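Side-chain contacts in monoacylglycerol lipase (Palaeococcus ferrophilus, PDB 6QE2), which hydrolyses monoacylglycerols to glycerol and fatty acids, probably through the serine-based mechanism of the alpha/beta-hydrolases: residues 9-12 with 13-17; 18-21 with 22-26; 61-64 with 65-69; 92-95 with 96-100. All blocks are in the same frame, centred on the assembly; numbering follows the deposited sequence.

How the interactions relate
Interactions 1 and 2 use the two ends of strand 15-19, about 19 Å apart between centres. Interaction 1 is a surface turn held by one backbone bond and a proline on an indole, whereas interaction 2 is buried near the probable catalytic centre and ties its loop together with a carboxylate and an imidazole. Interactions 3 and 4 are mostly buried and lie on neighbouring helices: 61-69 caps the start of helix 63-77, and 92-100 closes the end of helix 88-99. They touch where Met67 SD packs against Arg95 and Thr99. Interaction 4 also meets interaction 2, through Val93 against Val19, and it is the one with an internal salt bridge.

Interaction 1. Residues 9-12 with 13-17; sequences GTPE and RGWVV
Trp15 CG stands anti to its own carbonyl carbon (chi1 -76°), and the indole is turned across that bond (chi2 97°), which sets the ring alongside the pyrrolidine of Pro11. The two side chains lie side by side, Trp15 on strand 15-19 of the alpha/beta-hydrolase sheet and Pro11 in the loop after strand 5-8, at the centre of an inverse gamma turn. Pro11 CB lies over one face of the indole in a CH-pi contact, 3.6 Å from the centroid of the five-membered ring. It is displaced toward the nitrogen side, 3.4 Å from Trp15 NE1, and Pro11 CG carries the cover outward to 3.7 Å from Trp15 CZ2. Leu77 of helix 63-77 and Glu79 also pack against the tryptophan. In the backbone, Gly14 N donates to Pro11 O at 3.2 Å (154°) and closes the turn through Glu12 and Arg13; the donor stands above the carbonyl plane, away from the usual lone-pair directions. At its backbone angles, a side chain at Gly14 would collide with the carbonyl oxygen of Arg13. Gly14 O lies beside the proline, 3.4 Å from Pro11 CB.

Interaction 2. Residues 18-21 with 22-26; sequences LVHG and LGEHS
His20 lays its imidazole against the backbone of Glu24 and His25, on the His-Gly loop that follows strand 15-19; in related alpha/beta-hydrolases this loop borders the oxyanion hole. The side chain starts with CB 3.5 Å from Glu24 OE2. CG then sits between the backbone N and the carbonyl carbon (chi1 69°), which folds the ring under the returning chain. His25 CA covers one ring face, 3.6 Å from the centroid in a CH-pi contact, close to His20 CG and 3.5 Å from His20 CD2, which also nears Ser26 N; Glu24 O covers the same face, 3.3 Å from His20 CE1. ND1 donates to Gly21 O at 2.8 Å, the acceptor lying in the ring plane, while NE2 is hydrogen-bonded to Trp48 N, and together these bonds fix the ring's rotation. The chain reverses through a type II beta turn from Gly21 to Glu24, whose closing bond, Glu24 N to Gly21 O, is weak at 3.4 Å. Glu24 adds a stronger tie: OE2 accepts from Gly21 N at 2.8 Å (156°) on its anti lone pair. The same oxygen meets Tyr29 OH, and OE1 forms a salt bridge with Arg28, so both carboxylate oxygens are held. Leu22 O is hydrogen-bonded to a glycerol, probably from the crystallisation liquor, and the Leu22 side chain touches a bound lauryl dimethylamine-N-oxide. Further back, Leu18 CD2 rests 3.8 Å from Ser26 CB.

Interaction 3. Residues 61-64 with 65-69; sequences TSVE and EAMKI
Ser62 O, Val63 O and Glu64 O accept in turn from Ala66 N, Met67 N and Lys68 N, the first at 3.1 Å, as the chain passes from the extended Thr61 and Ser62 into regular helix. Ser62 OG accepts from Glu65 N at 3.0 Å (151°) and also lies 3.4 Å from Glu65 CB. Ser62 stands at the N-cap of helix 63-77, and this is its capping bond. Glu65 reaches back beyond the cap: its CG is anti to the backbone N (chi1 -178°) and the chain stays extended, bringing OE1 within 2.7 Å of Thr61 OG1. The hydroxyl donates from above the carboxylate plane. Replacing Glu65 by alanine removes that carboxylate and is likely to leave Thr61 OG1 without this acceptor and the residue before the cap freer to turn. On the side toward helix 88-99, Met67 curls over the first turn, its CG 3.3 Å from Val63 O and its CE 4.3 Å from Val63 CG1. Glu64 points to helix 171-186, where OE1 meets Ser176 and OE2 meets Asn180. Its carbonyl is also reached by a water donating at 3.2 Å to Glu64 O, and that water is weakly bonded to Lys68 NZ.

Interaction 4. Residues 92-95 with 96-100; sequences TVIR and YAETR
Arg95 O is gripped by two groups of Thr99, OG1 at 2.8 Å and the backbone N at 2.9 Å, which approach from opposite faces of the carbonyl plane. The hydroxyl gets there because OG1 sits between its own backbone N and carbonyl carbon (chi1 58°), folded back over the last turn. Thr99 OG1 in turn accepts from Arg100 NH1 at 3.0 Å, the bond lying in the guanidinium plane. These bonds finish helix 88-99, which follows the probable nucleophile elbow and forms the crossover of the beta-alpha-beta unit between strands 82-86 and 106-110; Arg100 is the first residue to leave helical angles. A valine in place of Thr99 has no hydroxyl and would probably leave Arg95 O with the backbone donor alone of this pair and Arg100 NH1 without that acceptor. Bent at chi2 and chi3, Arg95 curls toward the helix C-terminus, and its NH1 makes a salt bridge with Glu98 OE1 at 2.9 Å (153°). The oxygen lies in the guanidinium plane, although the two flat groups are turned 56° apart. NH1 has a second acidic partner in Glu187, and NE meets Asn180. Thr99 CG2 packs 3.6 Å from Arg95 NH2.

Interaction 1. Residues 9-12 with 13-17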
loop_
_atom_site.group_PDB
_atom_site.type_symbol
_atom_site.label_atom_id
_atom_site.label_comp_id
_atom_site.label_asym_id
_atom_site.label_seq_id
_atom_site.Cartn_x
_atom_site.Cartn_y
_atom_site.Cartn_z
ATOM N N GLY A 9 -11.514 11.791 12.101
ATOM C CA GLY A 9 -12.151 11.066 13.180
ATOM C C GLY A 9 -11.472 11.262 14.524
ATOM O O GLY A 9 -10.565 12.080 14.698
ATOM N N THR A 10 -11.956 10.496 15.501
ATOM C CA THR A 10 -11.489 10.521 16.878
ATOM C C THR A 10 -10.871 9.173 17.224
ATOM O O THR A 10 -11.504 8.134 16.988
ATOM C CB THR A 10 -12.650 10.827 17.845
ATOM O OG1 THR A 10 -13.285 12.050 17.453
ATOM C CG2 THR A 10 -12.139 10.964 19.268
ATOM N N PRO A 11 -9.683 9.141 17.831
ATOM C CA PRO A 11 -8.985 7.847 17.955
ATOM C C PRO A 11 -9.354 7.120 19.241
ATOM O O PRO A 11 -8.496 6.734 20.043
ATOM C CB PRO A 11 -7.503 8.248 17.898
ATOM C CG PRO A 11 -7.521 9.624 18.628
ATOM C CD PRO A 11 -8.794 10.275 18.128
ATOM N N GLU A 12 -10.645 6.817 19.375
ATOM C CA GLU A 12 -11.097 6.084 20.555
ATOM C C GLU A 12 -10.468 4.697 20.648
ATOM O O GLU A 12 -10.066 4.274 21.738
ATOM C CB GLU A 12 -12.631 6.058 20.564
ATOM C CG GLU A 12 -13.184 7.547 20.749
ATOM C CD GLU A 12 -14.681 7.690 20.476
ATOM O OE1 GLU A 12 -15.261 6.799 19.820
ATOM O OE2 GLU A 12 -15.282 8.696 20.903
ATOM N N ARG A 13 -10.288 4.012 19.507
ATOM C CA ARG A 13 -9.648 2.697 19.413
ATOM C C ARG A 13 -8.201 2.766 18.952
ATOM O O ARG A 13 -7.568 1.727 18.759
ATOM C CB ARG A 13 -10.404 1.827 18.435
ATOM C CG ARG A 13 -11.779 1.487 18.829
ATOM C CD ARG A 13 -12.224 0.355 17.947
ATOM N NE ARG A 13 -13.451 -0.190 18.454
ATOM C CZ ARG A 13 -13.531 -1.208 19.295
ATOM N NH1 ARG A 13 -12.449 -1.858 19.669
ATOM N NH2 ARG A 13 -14.726 -1.592 19.732
ATOM N N GLY A 14 -7.665 3.949 18.826
ATOM C CA GLY A 14 -6.319 4.109 18.325
ATOM C C GLY A 14 -6.333 4.713 16.935
ATOM O O GLY A 14 -7.366 5.152 16.419
ATOM N N TRP A 15 -5.158 4.691 16.310
ATOM C CA TRP A 15 -4.934 5.307 15.015
ATOM C C TRP A 15 -4.661 4.256 13.949
ATOM O O TRP A 15 -4.061 3.212 14.217
ATOM C CB TRP A 15 -3.748 6.269 15.059
ATOM C CG TRP A 15 -4.064 7.557 15.736
ATOM C CD1 TRP A 15 -3.800 7.891 17.027
ATOM C CD2 TRP A 15 -4.720 8.684 15.150
ATOM N NE1 TRP A 15 -4.242 9.167 17.286
ATOM C CE2 TRP A 15 -4.812 9.677 16.148
ATOM C CE3 TRP A 15 -5.230 8.956 13.877
ATOM C CZ2 TRP A 15 -5.399 10.914 15.914
ATOM C CZ3 TRP A 15 -5.812 10.186 13.645
ATOM C CH2 TRP A 15 -5.897 11.150 14.663
ATOM N N VAL A 16 -5.037 4.585 12.725
ATOM C CA VAL A 16 -4.718 3.764 11.576
ATOM C C VAL A 16 -4.056 4.720 10.595
ATOM O O VAL A 16 -4.622 5.741 10.258
ATOM C CB VAL A 16 -5.937 3.132 10.899
ATOM C CG1 VAL A 16 -5.498 2.389 9.656
ATOM C CG2 VAL A 16 -6.632 2.173 11.833
ATOM N N VAL A 17 -2.838 4.402 10.186
ATOM C CA VAL A 17 -2.120 5.218 9.224
ATOM C C VAL A 17 -2.361 4.614 7.855
ATOM O O VAL A 17 -2.115 3.446 7.647
ATOM C CB VAL A 17 -0.613 5.264 9.502
ATOM C CG1 VAL A 17 0.086 6.065 8.425
ATOM C CG2 VAL A 17 -0.342 5.872 10.863
#

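Interaction 2. Residues 18-21 with 22-26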
loop_
_atom_site.group_PDB
_atom_site.type_symbol
_atom_site.label_atom_id
_atom_site.label_comp_id
_atom_site.label_asym_id
_atom_site.label_seq_id
_atom_site.Cartn_x
_atom_site.Cartn_y
_atom_site.Cartn_z
ATOM N N LEU A 18 -2.849 5.433 6.939
ATOM C CA LEU A 18 -3.162 4.995 5.594
ATOM C C LEU A 18 -2.043 5.317 4.620
ATOM O O LEU A 18 -1.630 6.451 4.509
ATOM C CB LEU A 18 -4.451 5.656 5.126
ATOM C CG LEU A 18 -4.771 5.478 3.648
ATOM C CD1 LEU A 18 -5.487 4.162 3.444
ATOM C CD2 LEU A 18 -5.613 6.623 3.135
ATOM N N VAL A 19 -1.581 4.302 3.906
ATOM C CA VAL A 19 -0.486 4.435 2.959
ATOM C C VAL A 19 -0.944 3.989 1.570
ATOM O O VAL A 19 -1.112 2.808 1.322
ATOM C CB VAL A 19 0.716 3.601 3.424
ATOM C CG1 VAL A 19 1.923 3.861 2.555
ATOM C CG2 VAL A 19 1.034 3.906 4.874
ATOM N N HIS A 20 -1.143 4.962 0.672
ATOM C CA HIS A 20 -1.647 4.683 -0.681
ATOM C C HIS A 20 -0.524 4.122 -1.567
ATOM O O HIS A 20 0.619 3.980 -1.152
ATOM C CB HIS A 20 -2.299 5.945 -1.310
ATOM C CG HIS A 20 -1.348 7.066 -1.662
ATOM N ND1 HIS A 20 -0.458 6.969 -2.727
ATOM C CD2 HIS A 20 -1.165 8.294 -1.129
ATOM C CE1 HIS A 20 0.237 8.085 -2.817
ATOM N NE2 HIS A 20 -0.176 8.913 -1.866
ATOM N N GLY A 21 -0.919 3.778 -2.796
ATOM C CA GLY A 21 -0.045 3.103 -3.735
ATOM C C GLY A 21 0.462 4.044 -4.830
ATOM O O GLY A 21 0.238 5.255 -4.816
ATOM N N LEU A 22 1.098 3.441 -5.843
ATOM C CA LEU A 22 1.804 4.231 -6.841
ATOM C C LEU A 22 0.800 4.948 -7.713
ATOM O O LEU A 22 -0.108 4.318 -8.240
ATOM C CB LEU A 22 2.631 3.267 -7.743
ATOM C CG LEU A 22 3.317 3.928 -8.950
ATOM C CD1 LEU A 22 4.417 4.861 -8.518
ATOM C CD2 LEU A 22 3.927 2.834 -9.791
ATOM N N GLY A 23 1.013 6.228 -7.962
ATOM C CA GLY A 23 0.185 6.965 -8.904
ATOM C C GLY A 23 -1.149 7.436 -8.361
ATOM O O GLY A 23 -1.854 8.167 -9.066
ATOM N N GLU A 24 -1.583 6.957 -7.191
ATOM C CA GLU A 24 -2.868 7.394 -6.634
ATOM C C GLU A 24 -2.625 8.319 -5.450
ATOM O O GLU A 24 -1.613 9.061 -5.421
ATOM C CB GLU A 24 -3.699 6.161 -6.284
ATOM C CG GLU A 24 -3.050 5.333 -5.151
ATOM C CD GLU A 24 -4.035 4.400 -4.449
ATOM O OE1 GLU A 24 -5.231 4.378 -4.808
ATOM O OE2 GLU A 24 -3.569 3.632 -3.591
ATOM N N HIS A 25 -3.586 8.366 -4.522
ATOM C CA HIS A 25 -3.507 9.362 -3.458
ATOM C C HIS A 25 -4.537 8.970 -2.419
ATOM O O HIS A 25 -5.381 8.111 -2.649
ATOM C CB HIS A 25 -3.775 10.814 -3.951
ATOM C CG HIS A 25 -5.103 10.966 -4.604
ATOM N ND1 HIS A 25 -6.217 11.438 -3.926
ATOM C CD2 HIS A 25 -5.520 10.642 -5.849
ATOM C CE1 HIS A 25 -7.252 11.428 -4.756
ATOM N NE2 HIS A 25 -6.849 10.942 -5.925
ATOM N N SER A 26 -4.468 9.630 -1.256
ATOM C CA SER A 26 -5.285 9.182 -0.132
ATOM C C SER A 26 -6.758 9.535 -0.296
ATOM O O SER A 26 -7.598 8.944 0.390
ATOM C CB SER A 26 -4.747 9.765 1.177
ATOM O OG SER A 26 -4.786 11.186 1.164
#

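Interaction 3. Residues 61-64 with 65-69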
loop_
_atom_site.group_PDB
_atom_site.type_symbol
_atom_site.label_atom_id
_atom_site.label_comp_id
_atom_site.label_asym_id
_atom_site.label_seq_id
_atom_site.Cartn_x
_atom_site.Cartn_y
_atom_site.Cartn_z
ATOM N N THR A 61 9.863 9.455 -5.739
ATOM C CA THR A 61 9.980 9.190 -4.315
ATOM C C THR A 61 10.560 7.789 -4.102
ATOM O O THR A 61 11.139 7.204 -5.003
ATOM C CB THR A 61 8.618 9.329 -3.600
ATOM O OG1 THR A 61 8.778 9.116 -2.195
ATOM C CG2 THR A 61 7.619 8.357 -4.163
ATOM N N SER A 62 10.410 7.249 -2.905
ATOM C CA SER A 62 10.932 5.918 -2.624
ATOM C C SER A 62 10.213 5.283 -1.457
ATOM O O SER A 62 9.560 5.958 -0.694
ATOM C CB SER A 62 12.429 5.962 -2.334
ATOM O OG SER A 62 12.704 6.603 -1.114
ATOM N N VAL A 63 10.362 3.974 -1.315
ATOM C CA VAL A 63 9.747 3.267 -0.208
ATOM C C VAL A 63 10.389 3.721 1.098
ATOM O O VAL A 63 9.725 3.882 2.100
ATOM C CB VAL A 63 9.907 1.748 -0.345
ATOM C CG1 VAL A 63 9.479 1.067 0.937
ATOM C CG2 VAL A 63 9.109 1.237 -1.531
ATOM N N GLU A 64 11.698 3.920 1.069
ATOM C CA GLU A 64 12.445 4.407 2.209
ATOM C C GLU A 64 11.956 5.796 2.634
ATOM O O GLU A 64 11.862 6.085 3.804
ATOM C CB GLU A 64 13.931 4.426 1.874
ATOM C CG GLU A 64 14.523 3.042 1.685
ATOM C CD GLU A 64 14.331 2.468 0.296
ATOM O OE1 GLU A 64 13.771 3.133 -0.572
ATOM O OE2 GLU A 64 14.754 1.334 0.071
ATOM N N GLU A 65 11.644 6.654 1.673
ATOM C CA GLU A 65 11.135 7.971 1.995
ATOM C C GLU A 65 9.784 7.849 2.704
ATOM O O GLU A 65 9.550 8.494 3.707
ATOM C CB GLU A 65 11.017 8.825 0.743
ATOM C CG GLU A 65 10.543 10.234 1.012
ATOM C CD GLU A 65 10.815 11.176 -0.139
ATOM O OE1 GLU A 65 10.796 10.730 -1.296
ATOM O OE2 GLU A 65 11.038 12.372 0.127
ATOM N N ALA A 66 8.908 7.003 2.181
ATOM C CA ALA A 66 7.604 6.791 2.791
ATOM C C ALA A 66 7.724 6.260 4.219
ATOM O O ALA A 66 6.984 6.671 5.092
ATOM C CB ALA A 66 6.760 5.859 1.951
ATOM N N MET A 67 8.667 5.359 4.461
ATOM C CA MET A 67 8.855 4.825 5.807
ATOM C C MET A 67 9.311 5.913 6.778
ATOM O O MET A 67 8.932 5.898 7.925
ATOM C CB MET A 67 9.795 3.632 5.814
ATOM C CG MET A 67 9.248 2.445 5.053
ATOM S SD MET A 67 10.087 0.917 5.456
ATOM C CE MET A 67 11.646 1.122 4.612
ATOM N N LYS A 68 10.116 6.861 6.310
ATOM C CA LYS A 68 10.534 7.977 7.145
ATOM C C LYS A 68 9.336 8.885 7.440
ATOM O O LYS A 68 9.247 9.458 8.506
ATOM C CB LYS A 68 11.671 8.759 6.497
ATOM C CG LYS A 68 13.008 8.067 6.647
ATOM C CD LYS A 68 14.132 8.838 5.990
ATOM C CE LYS A 68 15.444 8.080 6.111
ATOM N NZ LYS A 68 15.534 6.963 5.133
ATOM N N ILE A 69 8.421 9.012 6.487
ATOM C CA ILE A 69 7.208 9.789 6.690
ATOM C C ILE A 69 6.388 9.107 7.788
ATOM O O ILE A 69 5.890 9.753 8.688
ATOM C CB ILE A 69 6.392 9.925 5.398
ATOM C CG1 ILE A 69 7.092 10.886 4.439
ATOM C CG2 ILE A 69 4.987 10.419 5.686
ATOM C CD1 ILE A 69 6.607 10.784 3.014
HETATM O O HOH W 1 13.611 4.250 5.810
#

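Interaction 4. Residues 92-95 with 96-100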
loop_
_atom_site.group_PDB
_atom_site.type_symbol
_atom_site.label_atom_id
_atom_site.label_comp_id
_atom_site.label_asym_id
_atom_site.label_seq_id
_atom_site.Cartn_x
_atom_site.Cartn_y
_atom_site.Cartn_z
ATOM N N THR A 92 5.099 -1.140 1.392
ATOM C CA THR A 92 5.707 -0.187 2.317
ATOM C C THR A 92 5.370 -0.516 3.768
ATOM O O THR A 92 6.247 -0.484 4.639
ATOM C CB THR A 92 5.250 1.226 1.951
ATOM O OG1 THR A 92 5.678 1.533 0.613
ATOM C CG2 THR A 92 5.837 2.255 2.910
ATOM N N VAL A 93 4.106 -0.835 4.058
ATOM C CA VAL A 93 3.755 -1.095 5.452
ATOM C C VAL A 93 4.335 -2.428 5.920
ATOM O O VAL A 93 4.688 -2.580 7.095
ATOM C CB VAL A 93 2.228 -1.013 5.660
ATOM C CG1 VAL A 93 1.750 0.394 5.369
ATOM C CG2 VAL A 93 1.483 -2.018 4.783
ATOM N N ILE A 94 4.483 -3.399 5.018
ATOM C CA ILE A 94 5.178 -4.629 5.378
ATOM C C ILE A 94 6.643 -4.337 5.691
ATOM O O ILE A 94 7.194 -4.824 6.685
ATOM C CB ILE A 94 5.024 -5.669 4.254
ATOM C CG1 ILE A 94 3.571 -6.152 4.206
ATOM C CG2 ILE A 94 5.983 -6.836 4.466
ATOM C CD1 ILE A 94 3.210 -6.905 2.949
ATOM N N ARG A 95 7.301 -3.530 4.852
ATOM C CA ARG A 95 8.690 -3.174 5.125
ATOM C C ARG A 95 8.816 -2.375 6.414
ATOM O O ARG A 95 9.805 -2.522 7.141
ATOM C CB ARG A 95 9.280 -2.395 3.952
ATOM C CG ARG A 95 9.465 -3.235 2.692
ATOM C CD ARG A 95 10.619 -4.245 2.823
ATOM N NE ARG A 95 11.898 -3.572 3.054
ATOM C CZ ARG A 95 12.764 -3.905 4.007
ATOM N NH1 ARG A 95 12.508 -4.926 4.817
ATOM N NH2 ARG A 95 13.899 -3.225 4.142
ATOM N N TYR A 96 7.821 -1.543 6.724
ATOM C CA TYR A 96 7.846 -0.824 7.991
ATOM C C TYR A 96 7.719 -1.790 9.164
ATOM O O TYR A 96 8.444 -1.664 10.159
ATOM C CB TYR A 96 6.738 0.222 8.033
ATOM C CG TYR A 96 7.000 1.257 9.104
ATOM C CD1 TYR A 96 7.740 2.397 8.823
ATOM C CD2 TYR A 96 6.554 1.068 10.408
ATOM C CE1 TYR A 96 8.013 3.338 9.798
ATOM C CE2 TYR A 96 6.816 2.015 11.393
ATOM C CZ TYR A 96 7.549 3.141 11.080
ATOM O OH TYR A 96 7.824 4.082 12.049
ATOM N N ALA A 97 6.812 -2.767 9.058
ATOM C CA ALA A 97 6.663 -3.765 10.109
ATOM C C ALA A 97 7.922 -4.597 10.291
ATOM O O ALA A 97 8.151 -5.135 11.380
ATOM C CB ALA A 97 5.466 -4.670 9.807
ATOM N N GLU A 98 8.755 -4.689 9.252
ATOM C CA GLU A 98 10.001 -5.436 9.332
ATOM C C GLU A 98 11.135 -4.600 9.914
ATOM O O GLU A 98 11.956 -5.115 10.680
ATOM C CB GLU A 98 10.377 -5.944 7.944
ATOM C CG GLU A 98 9.513 -7.106 7.524
ATOM C CD GLU A 98 9.662 -7.489 6.076
ATOM O OE1 GLU A 98 10.331 -6.763 5.314
ATOM O OE2 GLU A 98 9.097 -8.532 5.697
ATOM N N THR A 99 11.196 -3.314 9.571
ATOM C CA THR A 99 12.328 -2.475 9.949
ATOM C C THR A 99 12.084 -1.621 11.188
ATOM O O THR A 99 13.056 -1.153 11.791
ATOM C CB THR A 99 12.714 -1.565 8.782
ATOM O OG1 THR A 99 11.583 -0.774 8.410
ATOM C CG2 THR A 99 13.166 -2.400 7.578
ATOM N N ARG A 100 10.827 -1.387 11.562
ATOM C CA ARG A 100 10.459 -0.763 12.835
ATOM C C ARG A 100 9.501 -1.696 13.576
ATOM O O ARG A 100 8.355 -1.325 13.859
ATOM C CB ARG A 100 9.814 0.604 12.616
ATOM C CG ARG A 100 10.744 1.712 12.129
ATOM C CD ARG A 100 11.037 1.634 10.618
ATOM N NE ARG A 100 11.423 2.939 10.072
ATOM C CZ ARG A 100 12.071 3.114 8.920
ATOM N NH1 ARG A 100 12.413 2.067 8.174
ATOM N NH2 ARG A 100 12.377 4.342 8.507
#